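Nitrate transport protein (Parabacteroides distasonis, PDB 3HN0) is probably the substrate-binding component of an ABC transporter, presenting nitrate or a related small solute for uptake, though its true ligand is not established. Local coordinates at residues E151-R159 with G230-C240; A19-I30 with A198-K209. One frame throughout, in Å; residues are numbered along the deposited sequence.

Contact 1. Residues E151-R159 with G230-C240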
loop_
_atom_site.group_PDB
_atom_site.type_symbol
_atom_site.label_atom_id
_atom_site.label_comp_id
_atom_site.label_asym_id
_atom_site.label_seq_id
_atom_site.Cartn_x
_atom_site.Cartn_y
_atom_site.Cartn_z
ATOM N N GLU A 151 -6.916 16.771 -3.635
ATOM C CA GLU A 151 -6.497 17.714 -4.652
ATOM C C GLU A 151 -7.664 18.163 -5.494
ATOM O O GLU A 151 -8.545 17.381 -5.707
ATOM C CB GLU A 151 -5.449 17.055 -5.510
ATOM C CG GLU A 151 -4.167 16.727 -4.718
ATOM C CD GLU A 151 -3.387 17.953 -4.333
ATOM O OE1 GLU A 151 -3.788 19.113 -4.645
ATOM O OE2 GLU A 151 -2.354 17.769 -3.703
ATOM N N PRO A 152 -7.644 19.408 -6.010
ATOM C CA PRO A 152 -6.614 20.440 -5.984
ATOM C C PRO A 152 -6.660 21.308 -4.721
ATOM O O PRO A 152 -5.742 22.138 -4.473
ATOM C CB PRO A 152 -6.980 21.286 -7.208
ATOM C CG PRO A 152 -8.397 21.199 -7.277
ATOM C CD PRO A 152 -8.808 19.849 -6.819
ATOM N N PHE A 153 -7.677 21.091 -3.897
ATOM C CA PHE A 153 -7.926 21.968 -2.734
ATOM C C PHE A 153 -6.731 21.915 -1.776
ATOM O O PHE A 153 -6.345 22.914 -1.157
ATOM C CB PHE A 153 -9.166 21.473 -2.011
ATOM C CG PHE A 153 -10.353 21.424 -2.882
ATOM C CD1 PHE A 153 -10.978 22.606 -3.244
ATOM C CD2 PHE A 153 -10.847 20.174 -3.384
ATOM C CE1 PHE A 153 -12.106 22.588 -4.074
ATOM C CE2 PHE A 153 -11.955 20.158 -4.218
ATOM C CZ PHE A 153 -12.576 21.380 -4.578
ATOM N N LEU A 154 -6.197 20.718 -1.614
ATOM C CA LEU A 154 -5.001 20.498 -0.794
ATOM C C LEU A 154 -3.860 21.424 -1.226
ATOM O O LEU A 154 -3.267 22.132 -0.422
ATOM C CB LEU A 154 -4.560 19.047 -0.906
ATOM C CG LEU A 154 -3.317 18.579 -0.131
ATOM C CD1 LEU A 154 -3.381 18.956 1.342
ATOM C CD2 LEU A 154 -3.121 17.005 -0.295
ATOM N N SER A 155 -3.554 21.388 -2.519
ATOM C CA SER A 155 -2.474 22.206 -3.086
ATOM C C SER A 155 -2.741 23.694 -2.915
ATOM O O SER A 155 -1.836 24.482 -2.574
ATOM C CB SER A 155 -2.297 21.886 -4.579
ATOM O OG SER A 155 -1.792 20.573 -4.747
ATOM N N ILE A 156 -3.987 24.070 -3.154
ATOM C CA ILE A 156 -4.390 25.502 -3.031
ATOM C C ILE A 156 -4.224 25.984 -1.575
ATOM O O ILE A 156 -3.695 27.076 -1.314
ATOM C CB ILE A 156 -5.844 25.674 -3.505
ATOM C CG1 ILE A 156 -5.926 25.408 -5.011
ATOM C CG2 ILE A 156 -6.416 27.075 -3.110
ATOM C CD1 ILE A 156 -7.357 25.235 -5.502
ATOM N N ALA A 157 -4.661 25.163 -0.617
ATOM C CA ALA A 157 -4.547 25.487 0.795
ATOM C C ALA A 157 -3.088 25.598 1.211
ATOM O O ALA A 157 -2.705 26.527 1.904
ATOM C CB ALA A 157 -5.253 24.395 1.650
ATOM N N LEU A 158 -2.287 24.639 0.766
ATOM C CA LEU A 158 -0.837 24.636 1.058
ATOM C C LEU A 158 -0.115 25.855 0.460
ATOM O O LEU A 158 0.794 26.401 1.092
ATOM C CB LEU A 158 -0.184 23.326 0.576
ATOM C CG LEU A 158 -0.553 22.082 1.401
ATOM C CD1 LEU A 158 -0.062 20.830 0.674
ATOM C CD2 LEU A 158 0.008 22.155 2.816
ATOM N N ARG A 159 -0.516 26.272 -0.736
ATOM C CA ARG A 159 0.067 27.425 -1.416
ATOM C C ARG A 159 -0.330 28.713 -0.680
ATOM O O ARG A 159 0.488 29.578 -0.387
ATOM C CB ARG A 159 -0.477 27.455 -2.847
ATOM C CG ARG A 159 0.220 28.375 -3.820
ATOM C CD ARG A 159 0.007 27.881 -5.262
ATOM N NE ARG A 159 -1.317 28.240 -5.765
ATOM C CZ ARG A 159 -2.306 27.386 -6.020
ATOM N NH1 ARG A 159 -2.148 26.055 -5.850
ATOM N NH2 ARG A 159 -3.446 27.888 -6.485
ATOM N N GLY A 230 -2.217 27.189 -12.394
ATOM C CA GLY A 230 -1.418 27.140 -11.162
ATOM C C GLY A 230 -2.051 26.408 -9.979
ATOM O O GLY A 230 -1.390 26.255 -8.951
ATOM N N ALA A 231 -3.289 25.906 -10.109
ATOM C CA ALA A 231 -3.898 25.151 -9.017
ATOM C C ALA A 231 -3.132 23.833 -8.701
ATOM O O ALA A 231 -2.835 23.525 -7.547
ATOM C CB ALA A 231 -5.359 24.870 -9.327
ATOM N N LEU A 232 -2.795 23.076 -9.737
ATOM C CA LEU A 232 -2.014 21.864 -9.595
ATOM C C LEU A 232 -0.541 22.117 -9.911
ATOM O O LEU A 232 -0.199 22.943 -10.795
ATOM C CB LEU A 232 -2.508 20.797 -10.544
ATOM C CG LEU A 232 -3.921 20.214 -10.414
ATOM C CD1 LEU A 232 -4.136 19.268 -11.572
ATOM C CD2 LEU A 232 -4.070 19.468 -9.107
ATOM N N THR A 233 0.321 21.367 -9.212
ATOM C CA THR A 233 1.735 21.296 -9.499
ATOM C C THR A 233 2.122 19.795 -9.625
ATOM O O THR A 233 1.304 18.916 -9.321
ATOM C CB THR A 233 2.579 21.933 -8.365
ATOM O OG1 THR A 233 2.535 21.082 -7.216
ATOM C CG2 THR A 233 2.105 23.345 -8.048
ATOM N N PRO A 234 3.331 19.498 -10.111
ATOM C CA PRO A 234 3.710 18.085 -10.143
ATOM C C PRO A 234 3.610 17.395 -8.797
ATOM O O PRO A 234 3.257 16.232 -8.763
ATOM C CB PRO A 234 5.142 18.119 -10.699
ATOM C CG PRO A 234 5.101 19.305 -11.595
ATOM C CD PRO A 234 4.283 20.318 -10.879
ATOM N N LYS A 235 3.844 18.099 -7.683
ATOM C CA LYS A 235 3.639 17.469 -6.365
ATOM C C LYS A 235 2.186 17.083 -6.104
ATOM O O LYS A 235 1.913 16.060 -5.512
ATOM C CB LYS A 235 4.172 18.339 -5.239
ATOM C CG LYS A 235 5.688 18.255 -5.107
ATOM C CD LYS A 235 6.149 18.979 -3.845
ATOM C CE LYS A 235 7.601 19.475 -3.939
ATOM N NZ LYS A 235 8.545 18.381 -4.284
ATOM N N SER A 236 1.246 17.863 -6.643
ATOM C CA SER A 236 -0.175 17.568 -6.532
ATOM C C SER A 236 -0.443 16.235 -7.229
ATOM O O SER A 236 -1.122 15.377 -6.704
ATOM C CB SER A 236 -1.030 18.647 -7.215
ATOM O OG SER A 236 -0.604 19.975 -6.881
ATOM N N ILE A 237 0.097 16.088 -8.422
ATOM C CA ILE A 237 -0.090 14.821 -9.162
ATOM C C ILE A 237 0.493 13.643 -8.404
ATOM O O ILE A 237 -0.164 12.618 -8.249
ATOM C CB ILE A 237 0.452 14.936 -10.576
ATOM C CG1 ILE A 237 -0.473 15.877 -11.355
ATOM C CG2 ILE A 237 0.504 13.552 -11.242
ATOM C CD1 ILE A 237 -0.155 15.969 -12.838
ATOM N N GLU A 238 1.697 13.833 -7.829
ATOM C CA GLU A 238 2.314 12.787 -7.021
ATOM C C GLU A 238 1.423 12.334 -5.875
ATOM O O GLU A 238 1.262 11.119 -5.630
ATOM C CB GLU A 238 3.687 13.189 -6.457
ATOM C CG GLU A 238 4.839 13.227 -7.433
ATOM C CD GLU A 238 6.060 14.031 -6.885
ATOM O OE1 GLU A 238 6.243 14.172 -5.629
ATOM O OE2 GLU A 238 6.827 14.525 -7.735
ATOM N N ARG A 239 0.820 13.297 -5.165
ATOM C CA ARG A 239 -0.098 12.980 -4.082
ATOM C C ARG A 239 -1.372 12.226 -4.497
ATOM O O ARG A 239 -1.988 11.569 -3.692
ATOM C CB ARG A 239 -0.466 14.241 -3.293
ATOM C CG ARG A 239 0.714 14.791 -2.497
ATOM C CD ARG A 239 0.286 15.806 -1.455
ATOM N NE ARG A 239 -0.113 17.037 -2.112
ATOM C CZ ARG A 239 0.630 18.143 -2.242
ATOM N NH1 ARG A 239 1.883 18.235 -1.778
ATOM N NH2 ARG A 239 0.110 19.177 -2.856
ATOM N N CYS A 240 -1.773 12.363 -5.752
ATOM C CA CYS A 240 -2.951 11.648 -6.232
ATOM C C CYS A 240 -2.675 10.173 -6.447
ATOM O O CYS A 240 -3.636 9.383 -6.518
ATOM C CB CYS A 240 -3.485 12.246 -7.562
ATOM S SG CYS A 240 -4.109 13.912 -7.327
#
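The capping box formed by T233 and S236 at the start of helix 234-240 is tied through S236 to S155 of helix 153-160. S236 OG donates to S155 OG at 2.5 Å, and S155 OG donates to E151 OE1 at 2.5 Å, so short that its exact length is doubtful. At the other end of this chain of bonds the backbone N of T233 donates to S236 OG, 2.9 Å away and nearly straight (173°). E151 OE1 also accepts from S155 N, above the carboxylate plane. The second carboxylate oxygen takes its hydrogen bonds within the two segments from R239, side-on: E151 OE2 receives NE at 2.8 Å nearly along its C-O axis and NH2 at 3.0 Å on its syn lone pair, a salt bridge onto one atom whose flat groups lie only 19° apart. The bend of E151 at chi2 (-70°) lets the carboxylate turn toward both S155 and R239. L158 CD1 sits 3.7 Å above one face of the R239 guanidinium, and K235 O lies over the opposite face. Beside the polar cluster, P152, which follows a cis peptide bond, packs its CB 3.9 Å from L232 CD2. In the chain, helix 153-160 comes between strands 146-149 and 165-169 of the three-stranded sheet, whereas helix 234-240 leads into edge strand 242-246 of the seven-stranded one, so the contact joins two parts of the fold, consistent with a two-lobed binding protein. The buried E151 carboxylate, with donors on both oxygens and an arginine nearly coplanar with it, would be expected to favour its charged form.

Contact 2. Residues A19-I30 with A198-K209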
loop_
_atom_site.group_PDB
_atom_site.type_symbol
_atom_site.label_atom_id
_atom_site.label_comp_id
_atom_site.label_asym_id
_atom_site.label_seq_id
_atom_site.Cartn_x
_atom_site.Cartn_y
_atom_site.Cartn_z
ATOM N N ALA A 19 -6.193 11.445 -14.230
ATOM C CA ALA A 19 -5.893 10.180 -14.858
ATOM C C ALA A 19 -6.351 10.102 -16.301
ATOM O O ALA A 19 -5.773 9.387 -17.098
ATOM C CB ALA A 19 -6.556 9.033 -14.038
ATOM N N PHE A 20 -7.438 10.812 -16.584
ATOM C CA PHE A 20 -8.072 10.840 -17.886
ATOM C C PHE A 20 -7.639 12.036 -18.733
ATOM O O PHE A 20 -8.127 12.215 -19.844
ATOM C CB PHE A 20 -9.600 10.849 -17.667
ATOM C CG PHE A 20 -10.148 9.553 -17.177
ATOM C CD1 PHE A 20 -10.198 9.267 -15.844
ATOM C CD2 PHE A 20 -10.635 8.597 -18.081
ATOM C CE1 PHE A 20 -10.688 8.072 -15.407
ATOM C CE2 PHE A 20 -11.132 7.391 -17.648
ATOM C CZ PHE A 20 -11.152 7.122 -16.320
ATOM N N ALA A 21 -6.698 12.853 -18.232
ATOM C CA ALA A 21 -6.352 14.114 -18.887
ATOM C C ALA A 21 -5.977 13.931 -20.336
ATOM O O ALA A 21 -6.374 14.735 -21.186
ATOM C CB ALA A 21 -5.219 14.856 -18.120
ATOM N N ASP A 22 -5.180 12.906 -20.629
ATOM C CA ASP A 22 -4.706 12.744 -21.976
ATOM C C ASP A 22 -5.860 12.356 -22.930
ATOM O O ASP A 22 -5.723 12.502 -24.115
ATOM C CB ASP A 22 -3.581 11.751 -22.117
ATOM C CG ASP A 22 -2.900 11.846 -23.485
ATOM O OD1 ASP A 22 -2.448 12.948 -23.836
ATOM O OD2 ASP A 22 -2.817 10.839 -24.210
ATOM N N TRP A 23 -6.969 11.878 -22.398
ATOM C CA TRP A 23 -8.141 11.592 -23.257
ATOM C C TRP A 23 -8.891 12.849 -23.669
ATOM O O TRP A 23 -9.622 12.861 -24.664
ATOM C CB TRP A 23 -9.097 10.656 -22.556
ATOM C CG TRP A 23 -8.620 9.202 -22.389
ATOM C CD1 TRP A 23 -7.363 8.704 -22.618
ATOM C CD2 TRP A 23 -9.409 8.103 -21.959
ATOM N NE1 TRP A 23 -7.334 7.343 -22.332
ATOM C CE2 TRP A 23 -8.575 6.958 -21.929
ATOM C CE3 TRP A 23 -10.726 7.968 -21.539
ATOM C CZ2 TRP A 23 -9.038 5.725 -21.511
ATOM C CZ3 TRP A 23 -11.176 6.747 -21.150
ATOM C CH2 TRP A 23 -10.328 5.632 -21.151
ATOM N N LEU A 24 -8.721 13.924 -22.907
ATOM C CA LEU A 24 -9.240 15.227 -23.323
ATOM C C LEU A 24 -8.337 15.807 -24.352
ATOM O O LEU A 24 -8.787 16.340 -25.374
ATOM C CB LEU A 24 -9.346 16.190 -22.123
ATOM C CG LEU A 24 -10.460 15.860 -21.160
ATOM C CD1 LEU A 24 -10.319 16.691 -19.874
ATOM C CD2 LEU A 24 -11.800 16.159 -21.840
ATOM N N GLU A 25 -7.039 15.704 -24.099
ATOM C CA GLU A 25 -6.042 16.223 -25.016
ATOM C C GLU A 25 -6.093 15.503 -26.361
ATOM O O GLU A 25 -6.095 16.148 -27.394
ATOM C CB GLU A 25 -4.638 16.108 -24.396
ATOM C CG GLU A 25 -3.494 16.702 -25.263
ATOM C CD GLU A 25 -3.500 18.240 -25.355
ATOM O OE1 GLU A 25 -4.191 18.923 -24.557
ATOM O OE2 GLU A 25 -2.794 18.779 -26.245
ATOM N N ASN A 26 -6.152 14.166 -26.321
ATOM C CA ASN A 26 -5.995 13.281 -27.487
ATOM C C ASN A 26 -6.969 12.111 -27.369
ATOM O O ASN A 26 -6.575 11.006 -26.976
ATOM C CB ASN A 26 -4.591 12.691 -27.517
ATOM C CG ASN A 26 -3.524 13.739 -27.807
ATOM O OD1 ASN A 26 -3.480 14.307 -28.896
ATOM N ND2 ASN A 26 -2.658 14.002 -26.813
ATOM N N PRO A 27 -8.237 12.366 -27.671
ATOM C CA PRO A 27 -9.260 11.338 -27.448
ATOM C C PRO A 27 -8.913 10.023 -28.170
ATOM O O PRO A 27 -8.665 10.057 -29.382
ATOM C CB PRO A 27 -10.500 11.930 -28.075
ATOM C CG PRO A 27 -10.286 13.440 -28.025
ATOM C CD PRO A 27 -8.795 13.647 -28.121
ATOM N N PRO A 28 -8.906 8.900 -27.445
ATOM C CA PRO A 28 -8.636 7.602 -28.073
ATOM C C PRO A 28 -9.777 7.190 -28.977
ATOM O O PRO A 28 -10.904 7.649 -28.800
ATOM C CB PRO A 28 -8.575 6.634 -26.903
ATOM C CG PRO A 28 -8.533 7.429 -25.702
ATOM C CD PRO A 28 -8.939 8.803 -25.979
ATOM N N ILE A 29 -9.484 6.361 -29.967
ATOM C CA ILE A 29 -10.523 5.827 -30.836
ATOM C C ILE A 29 -10.516 4.325 -30.629
ATOM O O ILE A 29 -9.462 3.690 -30.742
ATOM C CB ILE A 29 -10.245 6.153 -32.323
ATOM C CG1 ILE A 29 -10.302 7.671 -32.600
ATOM C CG2 ILE A 29 -11.244 5.406 -33.215
ATOM C CD1 ILE A 29 -9.623 7.997 -33.889
ATOM N N ILE A 30 -11.644 3.771 -30.243
ATOM C CA ILE A 30 -11.795 2.340 -30.028
ATOM C C ILE A 30 -12.912 1.857 -30.939
ATOM O O ILE A 30 -14.037 2.384 -30.865
ATOM C CB ILE A 30 -12.146 2.046 -28.531
ATOM C CG1 ILE A 30 -10.958 2.526 -27.666
ATOM C CG2 ILE A 30 -12.483 0.543 -28.335
ATOM C CD1 ILE A 30 -11.207 2.425 -26.167
ATOM N N ALA A 198 -9.706 -2.923 -24.179
ATOM C CA ALA A 198 -9.224 -1.762 -24.978
ATOM C C ALA A 198 -9.202 -0.440 -24.150
ATOM O O ALA A 198 -8.258 0.341 -24.199
ATOM C CB ALA A 198 -10.084 -1.594 -26.233
ATOM N N PHE A 199 -10.279 -0.191 -23.423
ATOM C CA PHE A 199 -10.358 1.032 -22.644
ATOM C C PHE A 199 -9.410 1.008 -21.450
ATOM O O PHE A 199 -8.816 2.032 -21.138
ATOM C CB PHE A 199 -11.810 1.555 -22.408
ATOM C CG PHE A 199 -12.593 0.969 -21.227
ATOM C CD1 PHE A 199 -12.188 1.142 -19.904
ATOM C CD2 PHE A 199 -13.848 0.368 -21.455
ATOM C CE1 PHE A 199 -12.979 0.681 -18.845
ATOM C CE2 PHE A 199 -14.610 -0.112 -20.408
ATOM C CZ PHE A 199 -14.174 0.050 -19.086
ATOM N N GLU A 200 -9.237 -0.148 -20.833
ATOM C CA GLU A 200 -8.226 -0.282 -19.746
ATOM C C GLU A 200 -6.835 -0.054 -20.300
ATOM O O GLU A 200 -6.050 0.610 -19.674
ATOM C CB GLU A 200 -8.290 -1.627 -19.037
ATOM C CG GLU A 200 -9.562 -1.835 -18.251
ATOM C CD GLU A 200 -9.575 -3.156 -17.501
ATOM O OE1 GLU A 200 -9.231 -4.197 -18.115
ATOM O OE2 GLU A 200 -9.941 -3.147 -16.300
ATOM N N ASP A 201 -6.489 -0.641 -21.434
ATOM C CA ASP A 201 -5.202 -0.378 -22.040
ATOM C C ASP A 201 -4.992 1.120 -22.243
ATOM O O ASP A 201 -3.921 1.646 -21.934
ATOM C CB ASP A 201 -5.027 -1.087 -23.388
ATOM C CG ASP A 201 -4.993 -2.614 -23.309
ATOM O OD1 ASP A 201 -4.839 -3.178 -22.226
ATOM O OD2 ASP A 201 -5.130 -3.229 -24.406
ATOM N N ALA A 202 -6.006 1.818 -22.769
ATOM C CA ALA A 202 -5.819 3.252 -23.039
ATOM C C ALA A 202 -5.739 4.039 -21.742
ATOM O O ALA A 202 -5.035 5.029 -21.653
ATOM C CB ALA A 202 -6.950 3.768 -23.918
ATOM N N LEU A 203 -6.469 3.588 -20.707
ATOM C CA LEU A 203 -6.444 4.280 -19.435
ATOM C C LEU A 203 -5.101 4.116 -18.751
ATOM O O LEU A 203 -4.611 5.038 -18.126
ATOM C CB LEU A 203 -7.579 3.784 -18.528
ATOM C CG LEU A 203 -7.718 4.528 -17.212
ATOM C CD1 LEU A 203 -7.734 6.024 -17.391
ATOM C CD2 LEU A 203 -9.041 4.035 -16.513
ATOM N N ARG A 204 -4.511 2.933 -18.858
ATOM C CA ARG A 204 -3.143 2.737 -18.368
ATOM C C ARG A 204 -2.186 3.730 -19.004
ATOM O O ARG A 204 -1.356 4.296 -18.328
ATOM C CB ARG A 204 -2.658 1.328 -18.622
ATOM C CG ARG A 204 -3.273 0.310 -17.743
ATOM C CD ARG A 204 -2.659 -1.142 -17.967
ATOM N NE ARG A 204 -3.529 -2.081 -17.271
ATOM C CZ ARG A 204 -4.490 -2.799 -17.813
ATOM N NH1 ARG A 204 -4.620 -2.934 -19.128
ATOM N NH2 ARG A 204 -5.279 -3.499 -17.029
ATOM N N ALA A 205 -2.305 3.958 -20.308
ATOM C CA ALA A 205 -1.450 4.894 -20.980
ATOM C C ALA A 205 -1.652 6.315 -20.485
ATOM O O ALA A 205 -0.682 7.069 -20.241
ATOM C CB ALA A 205 -1.688 4.814 -22.497
ATOM N N SER A 206 -2.926 6.691 -20.303
ATOM C CA SER A 206 -3.264 8.038 -19.824
ATOM C C SER A 206 -2.747 8.251 -18.399
ATOM O O SER A 206 -2.204 9.352 -18.051
ATOM C CB SER A 206 -4.760 8.284 -19.945
ATOM O OG SER A 206 -5.105 9.626 -19.599
ATOM N N CYS A 207 -2.855 7.201 -17.586
ATOM C CA CYS A 207 -2.391 7.277 -16.178
ATOM C C CYS A 207 -0.863 7.422 -16.171
ATOM O O CYS A 207 -0.332 8.201 -15.394
ATOM C CB CYS A 207 -2.781 6.030 -15.372
ATOM S SG CYS A 207 -4.527 6.012 -14.943
ATOM N N GLN A 208 -0.171 6.651 -17.017
ATOM C CA GLN A 208 1.287 6.688 -17.118
ATOM C C GLN A 208 1.772 8.073 -17.536
ATOM O O GLN A 208 2.764 8.607 -17.008
ATOM C CB GLN A 208 1.774 5.616 -18.103
ATOM C CG GLN A 208 3.267 5.551 -18.251
ATOM C CD GLN A 208 3.726 4.238 -18.907
ATOM O OE1 GLN A 208 4.126 4.227 -20.060
ATOM N NE2 GLN A 208 3.612 3.132 -18.177
ATOM N N LYS A 209 1.063 8.658 -18.474
ATOM C CA LYS A 209 1.404 9.957 -18.966
ATOM C C LYS A 209 1.270 11.013 -17.878
ATOM O O LYS A 209 2.103 11.880 -17.815
ATOM C CB LYS A 209 0.568 10.344 -20.177
ATOM C CG LYS A 209 1.117 11.601 -20.843
ATOM C CD LYS A 209 0.399 11.913 -22.147
ATOM C CE LYS A 209 0.966 13.106 -22.909
ATOM N NZ LYS A 209 0.284 13.240 -24.269
HETATM O O HOH W 1 -3.538 11.835 -18.168
HETATM O O HOH W 2 -1.336 11.133 -26.511
HETATM O O HOH W 3 -4.701 7.014 -23.905
#
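S206 fits as a knob among A19, A21, D22 and W23, where helix 196-212 packs against helix 21-25 with the short axes at 100° to each other, on the seven-stranded sheet. Its OG donates to A19 O at 2.6 Å; chi1 of -175° turns that hydroxyl away from its own backbone N and onto the facing segment. The backbone N of D22 makes a weak bond to S206 OG at 3.4 Å and also donates to water 1, which is also hydrogen-bonded to S206 O. K209 reaches across with an extended chain and sets NZ 2.8 Å from D22 OD1, a salt bridge in which OD1 is met from 51° out of the carboxylate plane. N26 ND2 bonds the same D22 OD1 at 3.2 Å from the other face, so one oxygen is gripped from both sides. W23 lays the edge of its indole against the helix backbone: NE1 makes a weak bond to A202 O at 3.3 Å, and water 3 also bridges them, accepting weakly from NE1 and donating to A202 O. What positions the indole lies above and below it. P28 CG sits 3.5 Å above one face of the W23 ring, and F20 CD2 is over the opposite face. L203 CD1 lies over a face of the F20 ring in a CH-pi contact, 3.8 Å from its centroid. Farther out, V35 and V37 of strand 33-40 touch W23, while I242 of strand 242-246 touches both A19 and C207. There A19 CB meets C207 SG at 3.7 Å.

How the contacts relate
Contact 1 and contact 2 have centres 22 Å apart and nearest atoms about 7 Å apart, so they do not touch. Their segments alternate along the chain: 19-30, 151-159, 198-209, 230-240. Strand 242-246 gives the clearest connection, because helix 234-240 of contact 1 runs into it and its I242 and Y244 lie against A19, L203 and C207 of contact 2. Contact 1 joins helices adjacent in the chain to strands of the two larger sheets; contact 2 stays on the seven-stranded one. No substrate site can be assigned from either, although 1,2-ethanediol, probably from crystallisation, lies about 3 Å from the C207 side chain. Neither contact involves another chain of the assembly.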